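PDB 6NB0: histidine kinase, which probably acts as a phosphorelay sensor kinase, transferring phosphate from ATP to a histidine of a protein. Local coordinates for residues A51-F56 with L251-R256; V184-E189 with H228-F233. One frame throughout, in Å; residues are numbered along the deposited sequence.

Contact 1: A51-F56 with L251-R256; sequences AETALF and LALCKR
Phe56 and Leu253 form the dense centre where helix 44-68, the long N-terminal helix of the histidine kinase, which also packs on the second subunit, is crossed by helix 252-260 of the alpha/beta part of the chain. The segment axes stand 76° apart with a closest approach of 8.8 Å. Leu253 CG is set anti to its backbone N (chi1 -166°), which carries the side chain across to the ring; there CG makes a CH-pi contact over one face, 4.0 Å from the centroid of the Phe56 ring and displaced toward its rim. The CD1 methyl of Leu253 goes further. It presses on Phe56 CD1 at 3.7 Å and also meets CB and the carbonyl oxygen of Glu52, with Thr53 N close by, so a single methyl touches both the Phe56 ring and the backbone of helix 44-68. The carboxylate of Glu52 turns elsewhere, to a salt bridge with Arg49. Trp181 and Leu182 of helix 173-189 pack against Thr53.

At Arg256, which is partly exposed, the packing thins and solvent comes nearer. Here the aliphatic root of the arginine does the touching, its CB lying at the ring edge, 3.7 Å from Phe56 CD2. The side chain then bends away, with its guanidinium plane steeply inclined to the ring, and in the conformer given, one of two, it can hydrogen-bond Thr123 OG1 of helix 109-125. Back in the buried part, a water sits between Thr53 and Leu253: it donates to Thr53 O at 2.7 Å and accepts from Leu253 N at 2.9 Å, giving that first-turn amide of helix 252-260 a partner. Next to Leu253, the Ala252 CB methyl rests 3.5 Å from Phe56 O.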
ATOM      1  N   ALA A  51       4.807  -1.246   3.153  1.00 29.54           N
ATOM      2  CA  ALA A  51       3.683  -1.271   2.217  1.00 26.26           C
ATOM      3  C   ALA A  51       2.574  -0.310   2.643  1.00 27.18           C
ATOM      4  O   ALA A  51       1.965   0.361   1.789  1.00 28.78           O
ATOM      5  CB  ALA A  51       3.146  -2.706   2.080  1.00 28.46           C
ATOM      6  N   GLU A  52       2.302  -0.227   3.955  1.00 27.05           N
ATOM      7  CA  GLU A  52       1.354   0.759   4.486  1.00 28.38           C
ATOM      8  C   GLU A  52       1.780   2.178   4.133  1.00 26.72           C
ATOM      9  O   GLU A  52       0.957   3.006   3.718  1.00 27.85           O
ATOM     10  CB  GLU A  52       1.263   0.642   6.014  1.00 28.53           C
ATOM     11  CG  GLU A  52       0.700  -0.674   6.545  1.00 32.66           C
ATOM     12  CD  GLU A  52       0.623  -0.693   8.077  1.00 41.39           C
ATOM     13  OE1 GLU A  52       1.677  -0.619   8.739  1.00 31.92           O
ATOM     14  OE2 GLU A  52      -0.505  -0.753   8.614  1.00 45.92           O
ATOM     15  N   THR A  53       3.052   2.496   4.382  1.00 26.25           N
ATOM     16  CA  THR A  53       3.588   3.807   4.038  1.00 23.99           C
ATOM     17  C   THR A  53       3.342   4.127   2.568  1.00 27.37           C
ATOM     18  O   THR A  53       2.916   5.236   2.225  1.00 27.08           O
ATOM     19  CB  THR A  53       5.095   3.864   4.354  1.00 26.08           C
ATOM     20  OG1 THR A  53       5.270   3.755   5.766  1.00 26.02           O
ATOM     21  CG2 THR A  53       5.680   5.230   3.918  1.00 25.16           C
ATOM     22  N   ALA A  54       3.630   3.165   1.687  1.00 25.06           N
ATOM     23  CA  ALA A  54       3.512   3.399   0.252  1.00 27.33           C
ATOM     24  C   ALA A  54       2.058   3.524  -0.158  1.00 25.23           C
ATOM     25  O   ALA A  54       1.716   4.307  -1.062  1.00 28.43           O
ATOM     26  CB  ALA A  54       4.179   2.259  -0.514  1.00 26.68           C
ATOM     27  N   LEU A  55       1.199   2.739   0.485  1.00 27.51           N
ATOM     28  CA  LEU A  55      -0.241   2.834   0.251  1.00 31.46           C
ATOM     29  C   LEU A  55      -0.738   4.249   0.513  1.00 28.15           C
ATOM     30  O   LEU A  55      -1.418   4.849  -0.329  1.00 33.50           O
ATOM     31  CB  LEU A  55      -0.968   1.832   1.160  1.00 29.03           C
ATOM     32  CG  LEU A  55      -2.438   2.045   1.508  1.00 37.35           C
ATOM     33  CD1 LEU A  55      -3.181   2.085   0.219  1.00 35.66           C
ATOM     34  CD2 LEU A  55      -2.941   0.882   2.359  1.00 41.33           C
ATOM     35  N   PHE A  56      -0.441   4.782   1.695  1.00 26.72           N
ATOM     36  CA  PHE A  56      -0.926   6.108   2.038  1.00 30.07           C
ATOM     37  C   PHE A  56      -0.283   7.163   1.160  1.00 34.71           C
ATOM     38  O   PHE A  56      -0.919   8.176   0.851  1.00 31.55           O
ATOM     39  CB  PHE A  56      -0.666   6.407   3.517  1.00 26.05           C
ATOM     40  CG  PHE A  56      -1.672   5.770   4.436  1.00 34.56           C
ATOM     41  CD1 PHE A  56      -1.614   4.405   4.719  1.00 33.67           C
ATOM     42  CD2 PHE A  56      -2.709   6.517   4.971  1.00 46.50           C
ATOM     43  CE1 PHE A  56      -2.554   3.813   5.532  1.00 34.14           C
ATOM     44  CE2 PHE A  56      -3.652   5.930   5.786  1.00 49.11           C
ATOM     45  CZ  PHE A  56      -3.580   4.575   6.067  1.00 44.72           C
ATOM     46  N   LEU A 251       5.390  11.083   3.928  1.00 27.87           N
ATOM     47  CA  LEU A 251       4.879  11.222   5.292  1.00 26.72           C
ATOM     48  C   LEU A 251       3.350  11.211   5.347  1.00 28.14           C
ATOM     49  O   LEU A 251       2.771  11.451   6.412  1.00 28.22           O
ATOM     50  CB  LEU A 251       5.436  12.503   5.943  1.00 26.31           C
ATOM     51  CG  LEU A 251       6.930  12.374   6.300  1.00 27.42           C
ATOM     52  CD1 LEU A 251       7.607  13.713   6.622  1.00 24.37           C
ATOM     53  CD2 LEU A 251       7.162  11.368   7.429  1.00 25.95           C
ATOM     54  N   ALA A 252       2.697  10.948   4.216  1.00 23.64           N
ATOM     55  CA  ALA A 252       1.246  10.977   4.142  1.00 27.51           C
ATOM     56  C   ALA A 252       0.592  10.145   5.246  1.00 31.60           C
ATOM     57  O   ALA A 252      -0.438  10.546   5.806  1.00 27.86           O
ATOM     58  CB  ALA A 252       0.807  10.477   2.771  1.00 26.23           C
ATOM     59  N   LEU A 253       1.160   8.971   5.559  1.00 27.68           N
ATOM     60  CA  LEU A 253       0.560   8.122   6.590  1.00 29.63           C
ATOM     61  C   LEU A 253       0.481   8.845   7.936  1.00 29.81           C
ATOM     62  O   LEU A 253      -0.551   8.795   8.609  1.00 28.01           O
ATOM     63  CB  LEU A 253       1.339   6.809   6.729  1.00 27.99           C
ATOM     64  CG  LEU A 253       0.633   5.697   7.524  1.00 32.15           C
ATOM     65  CD1 LEU A 253       1.164   4.324   7.092  1.00 36.91           C
ATOM     66  CD2 LEU A 253       0.847   5.846   9.005  1.00 27.76           C
ATOM     67  N   CYS A 254       1.571   9.503   8.358  1.00 26.74           N
ATOM     68  CA  CYS A 254       1.529  10.304   9.591  1.00 26.33           C
ATOM     69  C   CYS A 254       0.411  11.347   9.566  1.00 26.14           C
ATOM     70  O   CYS A 254      -0.335  11.505  10.539  1.00 27.71           O
ATOM     71  CB  CYS A 254       2.873  11.007   9.805  1.00 31.54           C
ATOM     72  SG  CYS A 254       4.263   9.853   9.904  1.00 28.20           S
ATOM     73  N   LYS A 255       0.317  12.101   8.476  1.00 24.53           N
ATOM     74  CA  LYS A 255      -0.703  13.143   8.372  1.00 28.67           C
ATOM     75  C   LYS A 255      -2.109  12.549   8.394  1.00 32.67           C
ATOM     76  O   LYS A 255      -3.000  13.047   9.107  1.00 28.23           O
ATOM     77  CB  LYS A 255      -0.485  13.950   7.090  1.00 28.73           C
ATOM     78  CG  LYS A 255      -1.526  15.062   6.856  1.00 32.60           C
ATOM     79  CD  LYS A 255      -1.196  15.846   5.587  1.00 37.58           C
ATOM     80  CE  LYS A 255      -2.178  17.004   5.372  1.00 45.07           C
ATOM     81  NZ  LYS A 255      -3.435  16.528   4.756  1.00 53.32           N
ATOM     82  N   ARG A 256      -2.335  11.492   7.606  1.00 29.46           N
ATOM     83  CA  ARG A 256      -3.669  10.899   7.535  0.55 32.48           C
ATOM     84  C   ARG A 256      -4.100  10.350   8.887  1.00 24.80           C
ATOM     85  O   ARG A 256      -5.253  10.530   9.304  1.00 29.92           O
ATOM     86  CB  ARG A 256      -3.690   9.791   6.482  0.55 37.12           C
ATOM     87  CG  ARG A 256      -4.061  10.267   5.088  0.55 41.40           C
ATOM     88  CD  ARG A 256      -5.476  10.775   5.068  0.55 41.81           C
ATOM     89  NE  ARG A 256      -6.313  10.062   4.110  0.55 44.89           N
ATOM     90  CZ  ARG A 256      -7.604   9.821   4.296  0.55 45.97           C
ATOM     91  NH1 ARG A 256      -8.191  10.221   5.418  0.55 40.77           N
ATOM     92  NH2 ARG A 256      -8.306   9.172   3.367  0.55 46.67           N
TER
HETATM   93  O   HOH W   1       2.845   7.592   3.602  1.00 25.84           O

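Contact 2: V184-E189 with H228-F233; sequences VTFAVE and HVLENF
Glu189 reaches across from the last residue of helix 173-189 and grips the loop at His228, Val229 and Leu230 with three hydrogen bonds. Its OE1 accepts from His228 ND1 at 2.6 Å, an almost straight bond (170°) made on the syn side of the carboxylate and in the plane of the imidazole. Carboxylate and ring are nearly coplanar, 19° apart. OE2 takes two backbone amides: Val229 N comes in at 2.7 Å, syn but well out of the carboxylate plane, while Leu230 N, 2.9 Å from OE2, points nearly down the C-O bond. A bend at chi2 (-85°) swings the acid round to face these donors.

Charge adds to the hold. Arg154 of helix 135-154 makes a salt bridge to the same OE1, and His228 NE2 bonds Asp223 O; with both ring nitrogens so engaged, the imidazole may well be protonated. In the ATP-binding alpha/beta sandwich expected of histidine kinases, helices 135-154 and 173-189 would be two of the helices lying on the mixed sheet, and the loop fastened here leads straight into helix 232-238.

Apolar contacts occupy the next turn back along the helix. Leu230 spreads its branches: CD1 lies 4.0 Å from Glu189 CG and obliquely against the Phe186 ring, whereas CD2 meets the methyl of Thr185. With the hydroxyl turned back to bond Trp181 O, that methyl faces the loop, Thr185 CG2 lying 4.1 Å from Leu230 CD2.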
ATOM      1  N   VAL A 184       9.603   7.939  13.079  1.00 25.36           N
ATOM      2  CA  VAL A 184      10.997   7.660  13.441  1.00 27.57           C
ATOM      3  C   VAL A 184      11.806   7.193  12.227  1.00 28.13           C
ATOM      4  O   VAL A 184      12.958   7.607  12.038  1.00 25.41           O
ATOM      5  CB  VAL A 184      11.067   6.620  14.585  1.00 24.87           C
ATOM      6  CG1 VAL A 184      12.537   6.387  15.010  1.00 24.84           C
ATOM      7  CG2 VAL A 184      10.217   7.092  15.819  1.00 24.33           C
ATOM      8  N   THR A 185      11.244   6.294  11.419  1.00 24.65           N
ATOM      9  CA  THR A 185      11.982   5.759  10.268  1.00 22.90           C
ATOM     10  C   THR A 185      12.381   6.871   9.294  1.00 23.64           C
ATOM     11  O   THR A 185      13.490   6.860   8.739  1.00 26.12           O
ATOM     12  CB  THR A 185      11.123   4.706   9.564  1.00 23.39           C
ATOM     13  OG1 THR A 185      10.929   3.594  10.451  1.00 24.06           O
ATOM     14  CG2 THR A 185      11.791   4.196   8.286  1.00 25.92           C
ATOM     15  N   PHE A 186      11.486   7.828   9.061  1.00 24.61           N
ATOM     16  CA  PHE A 186      11.827   8.939   8.167  1.00 26.81           C
ATOM     17  C   PHE A 186      13.059   9.684   8.673  1.00 23.48           C
ATOM     18  O   PHE A 186      13.975  10.015   7.900  1.00 24.21           O
ATOM     19  CB  PHE A 186      10.628   9.892   8.039  1.00 25.48           C
ATOM     20  CG  PHE A 186      10.901  11.072   7.124  1.00 25.00           C
ATOM     21  CD1 PHE A 186      11.458  12.229   7.612  1.00 25.31           C
ATOM     22  CD2 PHE A 186      10.628  10.978   5.764  1.00 27.45           C
ATOM     23  CE1 PHE A 186      11.751  13.305   6.755  1.00 27.99           C
ATOM     24  CE2 PHE A 186      10.904  12.032   4.899  1.00 32.45           C
ATOM     25  CZ  PHE A 186      11.453  13.198   5.395  1.00 28.43           C
ATOM     26  N   ALA A 187      13.077   9.994   9.974  1.00 23.95           N
ATOM     27  CA  ALA A 187      14.212  10.715  10.542  1.00 26.63           C
ATOM     28  C   ALA A 187      15.483   9.896  10.401  1.00 29.20           C
ATOM     29  O   ALA A 187      16.538  10.434  10.032  1.00 28.20           O
ATOM     30  CB  ALA A 187      13.932  11.051  12.014  1.00 24.14           C
ATOM     31  N   VAL A 188      15.383   8.575  10.627  1.00 25.72           N
ATOM     32  CA  VAL A 188      16.539   7.692  10.465  1.00 23.14           C
ATOM     33  C   VAL A 188      17.027   7.722   9.019  1.00 24.31           C
ATOM     34  O   VAL A 188      18.232   7.826   8.759  1.00 26.25           O
ATOM     35  CB  VAL A 188      16.191   6.260  10.916  1.00 26.25           C
ATOM     36  CG1 VAL A 188      17.320   5.289  10.530  1.00 26.83           C
ATOM     37  CG2 VAL A 188      15.964   6.250  12.447  1.00 23.75           C
ATOM     38  N   GLU A 189      16.091   7.644   8.053  1.00 23.83           N
ATOM     39  CA  GLU A 189      16.488   7.677   6.640  1.00 23.70           C
ATOM     40  C   GLU A 189      17.211   8.967   6.308  1.00 25.52           C
ATOM     41  O   GLU A 189      18.134   8.985   5.477  1.00 26.54           O
ATOM     42  CB  GLU A 189      15.258   7.507   5.730  1.00 25.41           C
ATOM     43  CG  GLU A 189      14.683   6.079   5.685  1.00 25.58           C
ATOM     44  CD  GLU A 189      15.390   5.191   4.663  1.00 24.49           C
ATOM     45  OE1 GLU A 189      16.574   5.448   4.358  1.00 27.38           O
ATOM     46  OE2 GLU A 189      14.772   4.227   4.174  1.00 29.58           O
ATOM     47  N   HIS A 228      18.369   1.120   3.079  1.00 29.12           N
ATOM     48  CA  HIS A 228      17.136   1.895   3.134  1.00 30.20           C
ATOM     49  C   HIS A 228      15.962   0.969   3.389  1.00 27.99           C
ATOM     50  O   HIS A 228      16.020  -0.226   3.098  1.00 31.99           O
ATOM     51  CB  HIS A 228      16.907   2.652   1.817  1.00 30.37           C
ATOM     52  CG  HIS A 228      17.946   3.691   1.541  1.00 29.73           C
ATOM     53  ND1 HIS A 228      18.017   4.872   2.244  1.00 28.87           N
ATOM     54  CD2 HIS A 228      18.950   3.727   0.637  1.00 30.02           C
ATOM     55  CE1 HIS A 228      19.027   5.594   1.781  1.00 25.82           C
ATOM     56  NE2 HIS A 228      19.610   4.917   0.811  1.00 29.29           N
ATOM     57  N   VAL A 229      14.883   1.541   3.921  1.00 26.68           N
ATOM     58  CA  VAL A 229      13.608   0.849   4.069  0.61 27.47           C
ATOM     59  C   VAL A 229      12.526   1.481   3.188  1.00 32.20           C
ATOM     60  O   VAL A 229      11.763   0.774   2.528  1.00 27.00           O
ATOM     61  CB  VAL A 229      13.175   0.839   5.556  0.61 27.70           C
ATOM     62  CG1 VAL A 229      11.741   0.392   5.718  0.61 25.10           C
ATOM     63  CG2 VAL A 229      14.088  -0.066   6.388  0.61 25.74           C
ATOM     64  N   LEU A 230      12.460   2.811   3.163  1.00 28.56           N
ATOM     65  CA  LEU A 230      11.409   3.474   2.390  1.00 30.34           C
ATOM     66  C   LEU A 230      11.685   3.371   0.884  1.00 26.34           C
ATOM     67  O   LEU A 230      12.820   3.192   0.437  1.00 25.85           O
ATOM     68  CB  LEU A 230      11.280   4.942   2.832  1.00 26.98           C
ATOM     69  CG  LEU A 230      10.975   5.145   4.328  1.00 28.28           C
ATOM     70  CD1 LEU A 230      10.892   6.642   4.712  1.00 27.03           C
ATOM     71  CD2 LEU A 230       9.658   4.412   4.768  1.00 26.49           C
ATOM     72  N   GLU A 231      10.622   3.513   0.096  1.00 28.44           N
ATOM     73  CA  GLU A 231      10.738   3.378  -1.356  1.00 33.19           C
ATOM     74  C   GLU A 231      11.712   4.394  -1.936  1.00 33.70           C
ATOM     75  O   GLU A 231      11.770   5.547  -1.498  1.00 28.48           O
ATOM     76  CB  GLU A 231       9.381   3.569  -2.029  1.00 32.90           C
ATOM     77  CG  GLU A 231       8.390   2.442  -1.875  1.00 33.06           C
ATOM     78  CD  GLU A 231       7.074   2.799  -2.554  1.00 37.09           C
ATOM     79  OE1 GLU A 231       6.508   3.876  -2.214  1.00 30.55           O
ATOM     80  OE2 GLU A 231       6.620   2.026  -3.426  1.00 36.84           O
ATOM     81  N   ASN A 232      12.445   3.970  -2.967  1.00 31.73           N
ATOM     82  CA  ASN A 232      13.443   4.839  -3.577  1.00 30.69           C
ATOM     83  C   ASN A 232      12.832   6.152  -4.081  1.00 34.15           C
ATOM     84  O   ASN A 232      13.367   7.244  -3.828  1.00 30.67           O
ATOM     85  CB  ASN A 232      14.151   4.104  -4.712  1.00 34.09           C
ATOM     86  CG  ASN A 232      15.307   4.900  -5.282  1.00 45.36           C
ATOM     87  OD1 ASN A 232      15.122   5.717  -6.177  1.00 54.38           O
ATOM     88  ND2 ASN A 232      16.509   4.663  -4.765  1.00 50.78           N
ATOM     89  N   PHE A 233      11.733   6.085  -4.819  1.00 34.90           N
ATOM     90  CA  PHE A 233      11.162   7.309  -5.382  0.65 36.28           C
ATOM     91  C   PHE A 233      10.551   8.192  -4.300  1.00 34.94           C
ATOM     92  O   PHE A 233      10.532   9.420  -4.442  1.00 36.05           O
ATOM     93  CB  PHE A 233      10.114   6.961  -6.431  0.65 37.35           C
ATOM     94  CG  PHE A 233       9.318   8.139  -6.914  0.65 39.52           C
ATOM     95  CD1 PHE A 233       9.811   8.956  -7.918  0.65 48.56           C
ATOM     96  CD2 PHE A 233       8.068   8.421  -6.366  0.65 37.12           C
ATOM     97  CE1 PHE A 233       9.080  10.042  -8.375  0.65 49.62           C
ATOM     98  CE2 PHE A 233       7.329   9.509  -6.815  0.65 42.37           C
ATOM     99  CZ  PHE A 233       7.836  10.318  -7.823  0.65 46.61           C
TER

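In the fold
Along the chain the four segments run 51-56, 184-189, 228-233, 251-256, so contact 2 is nested within the loop closed by contact 1. Their centres are 12 Å apart and they touch directly: Thr53 CG2 packs 4.1 Å from Leu230 CD2, and Leu251 CD2 lies 3.8 Å from Phe186 CG. Contact 2 fixes the approach to helix 232-238 against helix 173-189, inside the alpha/beta part; contact 1 docks helix 252-260, the next helix in the chain, on helix 44-68. Both reach the second subunit: Ala51 of segment 51-56 meets Ala51 of the other copy, and Phe233 packs on Thr118 of that subunit. The long helix thus joins the alpha/beta part to the dimer interface.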